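Local coordinates for ribosome-inactivating protein (Lychnis chalcedonica, PDB 2G5X) that belongs to the plant ribosome-inactivating proteins, a family of compact proteins that join a mixed beta-sheet to a largely helical part, at residues R1-D7 and L47-P53; S8-S14 and V181-Y187; V31-V36 and Y210-C214; W203-S207 and M226-L232. All blocks are in the same frame, centred on the assembly; numbering follows the deposited sequence. Where two conformers were deposited one is given.

Contact 1. Residues R1-D7 and L47-P53; sequences RPSWTVD and LVNLVLP
Four backbone hydrogen bonds join strand 3-5, with P2 and V6 at its ends, in parallel to strand 47-51; the axes of these short strands come within 4.8 Å. The acceptors alternate between the chains, P2 O taking N49 N, N49 O taking W4 N at 2.9 Å, W4 O taking V51 N, and V51 O taking V6 N, the last bent. S3, T5, N49 and V51 point to one face of this ladder, W4 and L50 to the other. At the N-terminal end R1 NH1 reaches N49 OD1 at 3.1 Å in a nearly straight bond (166°), but the stronger partner of this oxygen is T60 OG1, so two groups grip it. The oxygen lies in the guanidinium plane, while the amide stands 88° to it. A bend at chi3 (-60°) turns the guanidinium this way and lays one of its faces against L47 CD1. L47 O, backed by R1 CG and P2 CD, is buried without a polar partner. On the face of the sheet that carries W4 and L50, L50 CD2 meets the W4 ring at its edge, 4.2 Å from CE3. In the second shell a water joins N49 ND2 to S3 OG, and D105 pairs with R1 NH2. The two strands belong to a beta-alpha-beta unit closed through helix 10-25, which packs against P2, W4 and V48; strand 58-64 flanks 45-51 on its far edge, and helix 137-145 meets V6, L52 and P53.

Contact 2. Residues S8-S14 and V181-Y187; sequences SDSAKYS and VINRGMY
S8 and M186 approach to 4.6 Å between CA atoms, and S10 and I182 to 5.7 Å, where the start of helix 10-25 meets the end of helix 175-184 and the turn beyond it. The side chains interlock mainly by apolar contact. Y13, its CG anti to the backbone N (chi1 173°), is carried into the interface with M186 CE over one face of the ring, 4.2 Å from CG and offset toward the rim, while I182 CG1 touches the ring edge and V181 CG1 packs near CZ and OH. Bends at chi2 and chi3 fold the M186 chain back so that its SD also rests 3.8 Å from S10 CA. Next to it S10 CB meets I182 CG2 at 3.7 Å, and the other arm of the isoleucine, CD1, presses within 3.2 Å of S14 OG, a hydroxyl bonded to E178. At the outer end S8 CB sits over the face of Y187, 4.0 Å from the ring centroid and 17° off its normal, a CH-pi contact; a water bridges S8 OG and Y187 OH beside it. D9 is the N-cap of helix 10-25: its OD2 accepts from K12 N at 3.3 Å, met from above the carboxylate plane, and weakly from A11 N. Inward, Y13 OH is bonded to M167 O of helix 154-173 and the Y13 ring meets W4 of strand 3-5. From 181-187, G185 shares a backbone hydrogen bond with V137 of helix 137-145, and V181 packs on F190.

Contact 3. Residues V31-V36 and Y210-C214; sequences VCNIPV and YHKSC
C32 and C214 are joined by a disulfide, SG to SG 2.0 Å, with a chi3 of -90° that gives the bridge a left-handed twist. The firmly packed side of the contact lies inward of it, around Y210. I34 CD1 stands over one face of that ring, 4.3 Å from the centroid, in a CH-pi contact displaced toward the rim; C32 SG comes instead to the ring edge, 4.0 Å from CD1, a sulfur-aromatic approach. V31, with CG1 anti to its backbone N (chi1 176°), sets this methyl 3.6 Å from Y210 O. Further along, V36 CG1 meets the edge of the H211 imidazole at 4.0 Å from NE2, while ND1 of the same ring is held by S207 O. L231 packs against V31, I34 and Y210. The outer side is much looser: the exposed C214 adds little beyond its sulfur link, and the side chains of N33 and K212 lead away to the surface. Here the backbone supplies its own order. V31 and I34 exchange two hydrogen bonds, N to O at 3.0 Å from V31 to I34 and 2.9 Å from I34 to V31, around central residues C32 and N33, both with positive phi. The arrangement is a type I' beta turn cross-linked through its first central residue, a covalent staple from the loop before strand 45-51 to the chain just beyond helix 203-210.

Contact 4. Residues W203-S207 and M226-L232; sequences WSKIS and MKLGLLL
W203 NE1 donates to L230 O at 2.9 Å and 162°, the acceptor lying practically in the indole plane though the donor is tilted 28° from the plane of the carbonyl. A second bond, from L232 N to S207 OG at 2.7 Å, is bent and less certain, since it holds for one of two deposited S207 conformers alone. The indole bond lets the helix use a side chain to meet the backbone of an irregular chain. L232 then wraps over the tryptophan: CB lies above the six-membered ring, 4.1 Å from its centroid and 13° off the normal, and CD1 touches CZ3 at 3.8 Å. Its other methyl, CD2, reaches S204 OG at 3.6 Å. Towards the other end L228 CD1 fits between W203 CD1, at 4.1 Å, and I206 CG2, at 3.6 Å, and the same isoleucine methyl packs on M226 CB. R173, in a cation-pi contact, and F174 also meet the indole. The chemistry is therefore that of a buried leucine-rich layer in which a directed bond pairs a backbone carbonyl with the indole N-H and fixes the rotation of the ring against which L232 packs.

In the fold
Contact 4 is the most buried, and contact 3 is the farthest from the chain's centre and held by a covalent bond. These two touch, their centres 9 Å apart: P35 O lies 2.8 Å from L231 N, a probable hydrogen bond. Contact 4 holds the body of helix 203-210, contact 3 its last residue and the chain after it. Contacts 1 and 2 form a second neighbourhood and also touch, D7 O lying 3.9 Å from M186 SD, with strand 3-5 leading directly into helix 10-25. Chemistry differs accordingly: regular backbone pairing at an outermost strand of the sheet in contact 1, apolar helix-end packing with a bridging water in contact 2, and an indole-to-carbonyl bond within leucine packing in contact 4, across the centre from contact 1.

Contact 1. Residues R1-D7 and L47-P53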
# COMPACT_ATOMS: atom_id res chain seq x y z
N ARG A 1 4.64 -12.66 -7.95
CA ARG A 1 4.33 -11.67 -6.89
C ARG A 1 4.69 -10.27 -7.36
O ARG A 1 5.78 -10.05 -7.89
CB ARG A 1 5.12 -12.00 -5.62
CG ARG A 1 4.81 -11.09 -4.43
CD ARG A 1 5.75 -11.36 -3.26
NE ARG A 1 5.65 -12.73 -2.76
CZ ARG A 1 6.42 -13.23 -1.80
NH1 ARG A 1 7.35 -12.47 -1.23
NH2 ARG A 1 6.27 -14.49 -1.41
N PRO A 2 3.77 -9.31 -7.19
CA PRO A 2 4.05 -7.94 -7.62
C PRO A 2 5.32 -7.46 -6.92
O PRO A 2 5.47 -7.63 -5.71
CB PRO A 2 2.81 -7.18 -7.16
CG PRO A 2 1.73 -8.21 -7.27
CD PRO A 2 2.39 -9.43 -6.68
N SER A 3 6.24 -6.88 -7.68
CA SER A 3 7.49 -6.40 -7.11
C SER A 3 7.92 -5.09 -7.75
O SER A 3 7.74 -4.88 -8.95
CB SER A 3 8.59 -7.44 -7.32
OG SER A 3 9.82 -7.02 -6.75
N TRP A 4 8.47 -4.20 -6.93
CA TRP A 4 8.94 -2.91 -7.44
C TRP A 4 10.27 -2.54 -6.81
O TRP A 4 10.40 -2.49 -5.58
CB TRP A 4 7.93 -1.79 -7.16
CG TRP A 4 8.36 -0.44 -7.72
CD1 TRP A 4 8.93 -0.21 -8.94
CD2 TRP A 4 8.25 0.84 -7.07
NE1 TRP A 4 9.18 1.14 -9.09
CE2 TRP A 4 8.78 1.80 -7.97
CE3 TRP A 4 7.75 1.26 -5.84
CZ2 TRP A 4 8.83 3.16 -7.66
CZ3 TRP A 4 7.80 2.63 -5.53
CH2 TRP A 4 8.34 3.56 -6.44
N THR A 5 11.28 -2.32 -7.65
CA THR A 5 12.57 -1.89 -7.16
C THR A 5 12.37 -0.39 -7.07
O THR A 5 12.20 0.30 -8.08
CB THR A 5 13.70 -2.25 -8.16
OG1 THR A 5 13.83 -3.67 -8.22
CG2 THR A 5 15.02 -1.64 -7.72
N VAL A 6 12.34 0.12 -5.84
CA VAL A 6 12.10 1.53 -5.59
C VAL A 6 13.16 2.39 -6.27
O VAL A 6 14.24 2.62 -5.73
CB VAL A 6 12.08 1.81 -4.08
CG1 VAL A 6 11.72 3.25 -3.81
CG2 VAL A 6 11.07 0.87 -3.40
N ASP A 7 12.82 2.87 -7.47
CA ASP A 7 13.73 3.67 -8.29
C ASP A 7 12.93 4.66 -9.14
O ASP A 7 11.70 4.61 -9.18
CB ASP A 7 14.54 2.73 -9.18
CG ASP A 7 15.87 3.31 -9.60
OD1 ASP A 7 16.63 2.60 -10.29
OD2 ASP A 7 16.16 4.48 -9.25
N LEU A 47 0.57 -10.12 -1.48
CA LEU A 47 1.92 -9.75 -1.06
C LEU A 47 2.57 -8.87 -2.11
O LEU A 47 2.36 -9.05 -3.31
CB LEU A 47 2.77 -11.00 -0.83
CG LEU A 47 2.28 -11.99 0.24
CD1 LEU A 47 3.30 -13.10 0.40
CD2 LEU A 47 2.07 -11.26 1.57
N VAL A 48 3.36 -7.91 -1.64
CA VAL A 48 4.06 -6.96 -2.49
C VAL A 48 5.52 -6.83 -2.05
O VAL A 48 5.79 -6.59 -0.88
CB VAL A 48 3.39 -5.57 -2.41
CG1 VAL A 48 4.30 -4.51 -3.02
CG2 VAL A 48 2.05 -5.61 -3.13
N ASN A 49 6.44 -6.99 -2.99
CA ASN A 49 7.86 -6.86 -2.67
C ASN A 49 8.39 -5.47 -3.03
O ASN A 49 8.17 -5.00 -4.14
CB ASN A 49 8.69 -7.89 -3.45
CG ASN A 49 8.77 -9.23 -2.75
OD1 ASN A 49 8.09 -9.49 -1.77
ND2 ASN A 49 9.62 -10.11 -3.28
N LEU A 50 9.05 -4.82 -2.08
CA LEU A 50 9.68 -3.52 -2.33
C LEU A 50 11.17 -3.83 -2.20
O LEU A 50 11.60 -4.41 -1.20
CB LEU A 50 9.25 -2.49 -1.28
CG LEU A 50 7.80 -2.00 -1.29
CD1 LEU A 50 7.61 -0.90 -0.24
CD2 LEU A 50 7.43 -1.47 -2.67
N VAL A 51 11.95 -3.48 -3.21
CA VAL A 51 13.39 -3.76 -3.21
C VAL A 51 14.23 -2.50 -3.40
O VAL A 51 13.90 -1.67 -4.24
CB VAL A 51 13.76 -4.75 -4.35
CG1 VAL A 51 15.23 -5.12 -4.26
CG2 VAL A 51 12.88 -5.99 -4.27
N LEU A 52 15.30 -2.36 -2.62
CA LEU A 52 16.17 -1.20 -2.76
C LEU A 52 17.21 -1.51 -3.83
O LEU A 52 17.84 -2.57 -3.81
CB LEU A 52 16.90 -0.88 -1.45
CG LEU A 52 16.05 -0.38 -0.28
CD1 LEU A 52 16.97 -0.06 0.89
CD2 LEU A 52 15.25 0.85 -0.70
N PRO A 53 17.41 -0.59 -4.78
CA PRO A 53 18.39 -0.83 -5.84
C PRO A 53 19.84 -0.88 -5.36
O PRO A 53 20.67 -1.56 -5.96
CB PRO A 53 18.14 0.33 -6.80
CG PRO A 53 17.70 1.44 -5.88
CD PRO A 53 16.75 0.72 -4.94
O HOH W 1 11.26 -9.24 -5.69

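Contact 2. Residues S8-S14 and V181-Y187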
# COMPACT_ATOMS: atom_id res chain seq x y z
N SER A 8 13.63 5.55 -9.84
CA SER A 8 12.99 6.58 -10.65
C SER A 8 12.46 6.19 -12.04
O SER A 8 12.23 7.07 -12.88
CB SER A 8 13.95 7.77 -10.79
OG SER A 8 15.20 7.35 -11.31
N ASP A 9 12.25 4.90 -12.27
CA ASP A 9 11.74 4.42 -13.55
C ASP A 9 10.21 4.35 -13.45
O ASP A 9 9.66 3.41 -12.88
CB ASP A 9 12.33 3.04 -13.84
CG ASP A 9 11.92 2.48 -15.20
OD1 ASP A 9 12.64 1.59 -15.70
OD2 ASP A 9 10.88 2.92 -15.75
N SER A 10 9.52 5.35 -14.00
CA SER A 10 8.06 5.39 -13.92
C SER A 10 7.35 4.27 -14.68
O SER A 10 6.24 3.89 -14.32
CB SER A 10 7.54 6.75 -14.42
OG SER A 10 7.65 6.86 -15.83
N ALA A 11 7.99 3.74 -15.72
CA ALA A 11 7.38 2.66 -16.48
C ALA A 11 7.26 1.42 -15.59
O ALA A 11 6.21 0.77 -15.57
CB ALA A 11 8.22 2.34 -17.72
N LYS A 12 8.32 1.11 -14.84
CA LYS A 12 8.31 -0.04 -13.94
C LYS A 12 7.32 0.16 -12.80
O LYS A 12 6.70 -0.79 -12.32
CB LYS A 12 9.72 -0.29 -13.38
CG LYS A 12 10.72 -0.82 -14.40
CD LYS A 12 10.27 -2.17 -14.96
CE LYS A 12 11.28 -2.74 -15.94
NZ LYS A 12 12.60 -2.99 -15.30
N TYR A 13 7.17 1.41 -12.37
CA TYR A 13 6.24 1.73 -11.30
C TYR A 13 4.81 1.46 -11.78
O TYR A 13 4.02 0.82 -11.08
CB TYR A 13 6.39 3.20 -10.90
CG TYR A 13 5.36 3.70 -9.90
CD1 TYR A 13 5.31 3.20 -8.60
CD2 TYR A 13 4.45 4.69 -10.26
CE1 TYR A 13 4.38 3.68 -7.67
CE2 TYR A 13 3.51 5.18 -9.34
CZ TYR A 13 3.49 4.68 -8.05
OH TYR A 13 2.57 5.17 -7.16
N SER A 14 4.48 1.95 -12.98
CA SER A 14 3.14 1.75 -13.54
C SER A 14 2.82 0.29 -13.81
O SER A 14 1.69 -0.15 -13.61
CB SER A 14 2.97 2.57 -14.83
OG SER A 14 2.87 3.96 -14.55
N VAL A 181 2.23 10.63 -8.71
CA VAL A 181 3.51 10.04 -8.31
C VAL A 181 4.47 9.99 -9.50
O VAL A 181 5.66 10.30 -9.36
CB VAL A 181 3.32 8.62 -7.74
CG1 VAL A 181 4.67 7.99 -7.41
CG2 VAL A 181 2.46 8.68 -6.49
N ILE A 182 3.96 9.61 -10.66
CA ILE A 182 4.80 9.54 -11.86
C ILE A 182 5.40 10.90 -12.21
O ILE A 182 6.59 11.00 -12.53
CB ILE A 182 3.99 9.05 -13.08
CG1 ILE A 182 3.58 7.59 -12.88
CG2 ILE A 182 4.82 9.21 -14.35
CD1 ILE A 182 2.61 7.09 -13.93
N ASN A 183 4.58 11.94 -12.15
CA ASN A 183 5.02 13.29 -12.51
C ASN A 183 5.77 14.08 -11.45
O ASN A 183 6.60 14.92 -11.78
CB ASN A 183 3.84 14.14 -12.99
CG ASN A 183 3.26 13.66 -14.31
OD1 ASN A 183 2.30 12.89 -14.35
ND2 ASN A 183 3.85 14.11 -15.40
N ARG A 184 5.50 13.80 -10.17
CA ARG A 184 6.12 14.56 -9.09
C ARG A 184 6.95 13.77 -8.08
O ARG A 184 7.64 14.37 -7.25
CB ARG A 184 5.03 15.32 -8.33
CG ARG A 184 4.09 16.14 -9.21
CD ARG A 184 2.82 16.50 -8.46
NE ARG A 184 3.07 17.33 -7.28
CZ ARG A 184 2.13 17.67 -6.40
NH1 ARG A 184 0.88 17.26 -6.56
NH2 ARG A 184 2.44 18.42 -5.35
N GLY A 185 6.88 12.44 -8.13
CA GLY A 185 7.60 11.66 -7.13
C GLY A 185 8.67 10.68 -7.58
O GLY A 185 9.10 9.85 -6.78
N MET A 186 9.10 10.77 -8.83
CA MET A 186 10.13 9.87 -9.33
C MET A 186 11.53 10.41 -9.03
O MET A 186 12.39 9.67 -8.56
CB MET A 186 9.97 9.66 -10.84
CG MET A 186 8.82 8.74 -11.25
SD MET A 186 8.97 7.02 -10.65
CE MET A 186 7.81 7.04 -9.29
N TYR A 187 11.73 11.69 -9.29
CA TYR A 187 13.03 12.33 -9.06
C TYR A 187 12.99 13.34 -7.92
O TYR A 187 14.03 13.89 -7.54
CB TYR A 187 13.52 13.03 -10.32
CG TYR A 187 13.67 12.13 -11.52
CD1 TYR A 187 12.58 11.83 -12.33
CD2 TYR A 187 14.90 11.56 -11.83
CE1 TYR A 187 12.71 10.98 -13.43
CE2 TYR A 187 15.04 10.71 -12.93
CZ TYR A 187 13.94 10.43 -13.72
OH TYR A 187 14.08 9.60 -14.81
O HOH W 2 15.49 7.33 -13.91

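Contact 3. Residues V31-V36 and Y210-C214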
# COMPACT_ATOMS: atom_id res chain seq x y z
N VAL A 31 -15.20 -4.58 -14.33
CA VAL A 31 -16.32 -3.67 -14.56
C VAL A 31 -15.73 -2.42 -15.23
O VAL A 31 -14.83 -1.79 -14.69
CB VAL A 31 -17.01 -3.29 -13.23
CG1 VAL A 31 -18.10 -2.26 -13.48
CG2 VAL A 31 -17.59 -4.53 -12.59
N CYS A 32 -16.24 -2.08 -16.41
CA CYS A 32 -15.74 -0.94 -17.17
C CYS A 32 -14.24 -1.15 -17.40
O CYS A 32 -13.47 -0.19 -17.48
CB CYS A 32 -15.97 0.37 -16.40
SG CYS A 32 -17.70 0.75 -15.99
N ASN A 33 -13.85 -2.42 -17.49
CA ASN A 33 -12.47 -2.84 -17.70
C ASN A 33 -11.56 -2.44 -16.53
O ASN A 33 -10.39 -2.09 -16.72
CB ASN A 33 -11.92 -2.27 -19.01
CG ASN A 33 -10.63 -2.94 -19.44
OD1 ASN A 33 -10.45 -4.14 -19.25
ND2 ASN A 33 -9.72 -2.17 -20.04
N ILE A 34 -12.11 -2.50 -15.32
CA ILE A 34 -11.37 -2.18 -14.11
C ILE A 34 -11.53 -3.36 -13.15
O ILE A 34 -12.64 -3.86 -12.95
CB ILE A 34 -11.95 -0.93 -13.40
CG1 ILE A 34 -11.95 0.27 -14.36
CG2 ILE A 34 -11.12 -0.61 -12.15
CD1 ILE A 34 -12.70 1.47 -13.82
N PRO A 35 -10.43 -3.84 -12.55
CA PRO A 35 -10.55 -4.97 -11.62
C PRO A 35 -11.34 -4.58 -10.37
O PRO A 35 -11.32 -3.43 -9.94
CB PRO A 35 -9.09 -5.34 -11.32
CG PRO A 35 -8.38 -4.04 -11.47
CD PRO A 35 -9.02 -3.42 -12.69
N VAL A 36 -12.03 -5.56 -9.78
CA VAL A 36 -12.85 -5.32 -8.60
C VAL A 36 -12.47 -6.26 -7.45
O VAL A 36 -12.23 -7.45 -7.67
CB VAL A 36 -14.34 -5.54 -8.94
CG1 VAL A 36 -15.22 -5.09 -7.78
CG2 VAL A 36 -14.69 -4.80 -10.23
N TYR A 210 -19.42 3.50 -10.35
CA TYR A 210 -18.85 2.76 -11.46
C TYR A 210 -19.62 1.47 -11.72
O TYR A 210 -19.63 0.97 -12.85
CB TYR A 210 -17.37 2.46 -11.22
CG TYR A 210 -16.44 3.42 -11.92
CD1 TYR A 210 -16.31 3.40 -13.30
CD2 TYR A 210 -15.72 4.37 -11.20
CE1 TYR A 210 -15.47 4.31 -13.96
CE2 TYR A 210 -14.89 5.28 -11.84
CZ TYR A 210 -14.77 5.25 -13.22
OH TYR A 210 -13.95 6.15 -13.86
N HIS A 211 -20.25 0.92 -10.69
CA HIS A 211 -21.02 -0.30 -10.88
C HIS A 211 -22.33 0.00 -11.61
O HIS A 211 -22.99 -0.91 -12.13
CB HIS A 211 -21.33 -0.97 -9.53
CG HIS A 211 -20.20 -1.81 -9.00
ND1 HIS A 211 -19.22 -1.31 -8.17
CD2 HIS A 211 -19.91 -3.12 -9.18
CE1 HIS A 211 -18.38 -2.27 -7.86
NE2 HIS A 211 -18.78 -3.39 -8.45
N LYS A 212 -22.71 1.28 -11.68
CA LYS A 212 -23.94 1.68 -12.34
C LYS A 212 -23.73 2.37 -13.70
O LYS A 212 -24.67 2.47 -14.50
CB LYS A 212 -24.75 2.61 -11.44
CG LYS A 212 -25.12 2.01 -10.09
CD LYS A 212 -26.10 2.90 -9.33
CE LYS A 212 -25.53 4.29 -9.08
NZ LYS A 212 -26.50 5.18 -8.39
N SER A 213 -22.52 2.84 -13.95
CA SER A 213 -22.20 3.52 -15.21
C SER A 213 -20.70 3.65 -15.39
O SER A 213 -19.96 3.83 -14.41
CB SER A 213 -22.85 4.91 -15.24
OG SER A 213 -22.49 5.62 -16.41
N CYS A 214 -20.24 3.58 -16.63
CA CYS A 214 -18.81 3.71 -16.91
C CYS A 214 -18.43 5.16 -17.20
O CYS A 214 -17.25 5.50 -17.28
CB CYS A 214 -18.41 2.82 -18.10
SG CYS A 214 -18.60 1.04 -17.79

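Contact 4. Residues W203-S207 and M226-L232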
# COMPACT_ATOMS: atom_id res chain seq x y z
N TRP A 203 -13.15 6.65 -1.96
CA TRP A 203 -12.97 5.50 -2.84
C TRP A 203 -14.25 4.66 -2.97
O TRP A 203 -14.64 4.29 -4.08
CB TRP A 203 -11.81 4.62 -2.34
CG TRP A 203 -11.55 3.40 -3.20
CD1 TRP A 203 -11.53 3.35 -4.56
CD2 TRP A 203 -11.22 2.09 -2.74
NE1 TRP A 203 -11.22 2.08 -4.98
CE2 TRP A 203 -11.02 1.28 -3.88
CE3 TRP A 203 -11.07 1.50 -1.47
CZ2 TRP A 203 -10.68 -0.07 -3.80
CZ3 TRP A 203 -10.74 0.16 -1.38
CH2 TRP A 203 -10.54 -0.62 -2.55
N SER A 204 -14.90 4.38 -1.85
CA SER A 204 -16.12 3.58 -1.87
C SER A 204 -17.28 4.25 -2.60
O SER A 204 -17.98 3.61 -3.40
CB SER A 204 -16.55 3.25 -0.43
OG SER A 204 -17.75 2.49 -0.43
N LYS A 205 -17.49 5.54 -2.35
CA LYS A 205 -18.59 6.25 -3.00
C LYS A 205 -18.43 6.35 -4.51
O LYS A 205 -19.41 6.27 -5.25
CB LYS A 205 -18.75 7.65 -2.38
CG LYS A 205 -19.30 7.61 -0.96
CD LYS A 205 -19.48 8.99 -0.38
CE LYS A 205 -20.05 8.92 1.03
NZ LYS A 205 -21.38 8.26 1.05
N ILE A 206 -17.19 6.51 -4.97
CA ILE A 206 -16.92 6.59 -6.40
C ILE A 206 -17.09 5.20 -7.00
O ILE A 206 -17.68 5.04 -8.07
CB ILE A 206 -15.50 7.11 -6.67
CG1 ILE A 206 -15.38 8.56 -6.18
CG2 ILE A 206 -15.17 7.02 -8.16
CD1 ILE A 206 -13.96 9.09 -6.12
N SER A 207 -16.57 4.20 -6.30
CA SER A 207 -16.67 2.82 -6.77
C SER A 207 -18.14 2.44 -6.98
O SER A 207 -18.48 1.79 -7.97
CB SER A 207 -16.05 1.85 -5.76
OG SER A 207 -15.96 0.54 -6.28
N MET A 226 -11.85 10.93 -10.58
CA MET A 226 -12.62 9.73 -10.29
C MET A 226 -12.24 8.49 -11.10
O MET A 226 -12.81 7.42 -10.89
CB MET A 226 -14.12 10.01 -10.48
CG MET A 226 -14.69 11.03 -9.51
SD MET A 226 -16.49 11.12 -9.57
CE MET A 226 -16.73 12.09 -11.05
N LYS A 227 -11.28 8.62 -12.01
CA LYS A 227 -10.85 7.49 -12.83
C LYS A 227 -10.16 6.45 -11.95
O LYS A 227 -8.98 6.57 -11.62
CB LYS A 227 -9.88 7.97 -13.92
CG LYS A 227 -9.95 7.17 -15.22
CD LYS A 227 -10.98 7.77 -16.17
CE LYS A 227 -11.25 6.85 -17.35
NZ LYS A 227 -12.25 7.43 -18.29
N LEU A 228 -10.89 5.41 -11.57
CA LEU A 228 -10.33 4.38 -10.69
C LEU A 228 -9.53 3.29 -11.40
O LEU A 228 -9.81 2.93 -12.54
CB LEU A 228 -11.45 3.73 -9.87
CG LEU A 228 -12.29 4.71 -9.04
CD1 LEU A 228 -13.32 3.94 -8.24
CD2 LEU A 228 -11.39 5.51 -8.11
N GLY A 229 -8.51 2.79 -10.70
CA GLY A 229 -7.67 1.73 -11.22
C GLY A 229 -8.05 0.40 -10.58
O GLY A 229 -7.64 -0.66 -11.04
N LEU A 230 -8.84 0.48 -9.52
CA LEU A 230 -9.31 -0.70 -8.79
C LEU A 230 -10.64 -0.34 -8.15
O LEU A 230 -10.76 0.71 -7.52
CB LEU A 230 -8.31 -1.10 -7.70
CG LEU A 230 -8.70 -2.26 -6.77
CD1 LEU A 230 -8.74 -3.56 -7.55
CD2 LEU A 230 -7.71 -2.37 -5.61
N LEU A 231 -11.65 -1.18 -8.33
CA LEU A 231 -12.96 -0.91 -7.75
C LEU A 231 -13.18 -1.74 -6.50
O LEU A 231 -12.65 -2.85 -6.38
CB LEU A 231 -14.09 -1.22 -8.73
CG LEU A 231 -14.16 -0.49 -10.08
CD1 LEU A 231 -15.47 -0.86 -10.77
CD2 LEU A 231 -14.09 1.01 -9.87
N LEU A 232 -13.95 -1.20 -5.58
CA LEU A 232 -14.30 -1.92 -4.36
C LEU A 232 -15.55 -2.72 -4.73
O LEU A 232 -16.30 -2.33 -5.63
CB LEU A 232 -14.62 -0.93 -3.24
CG LEU A 232 -15.04 -1.48 -1.88
CD1 LEU A 232 -13.84 -2.11 -1.18
CD2 LEU A 232 -15.61 -0.36 -1.02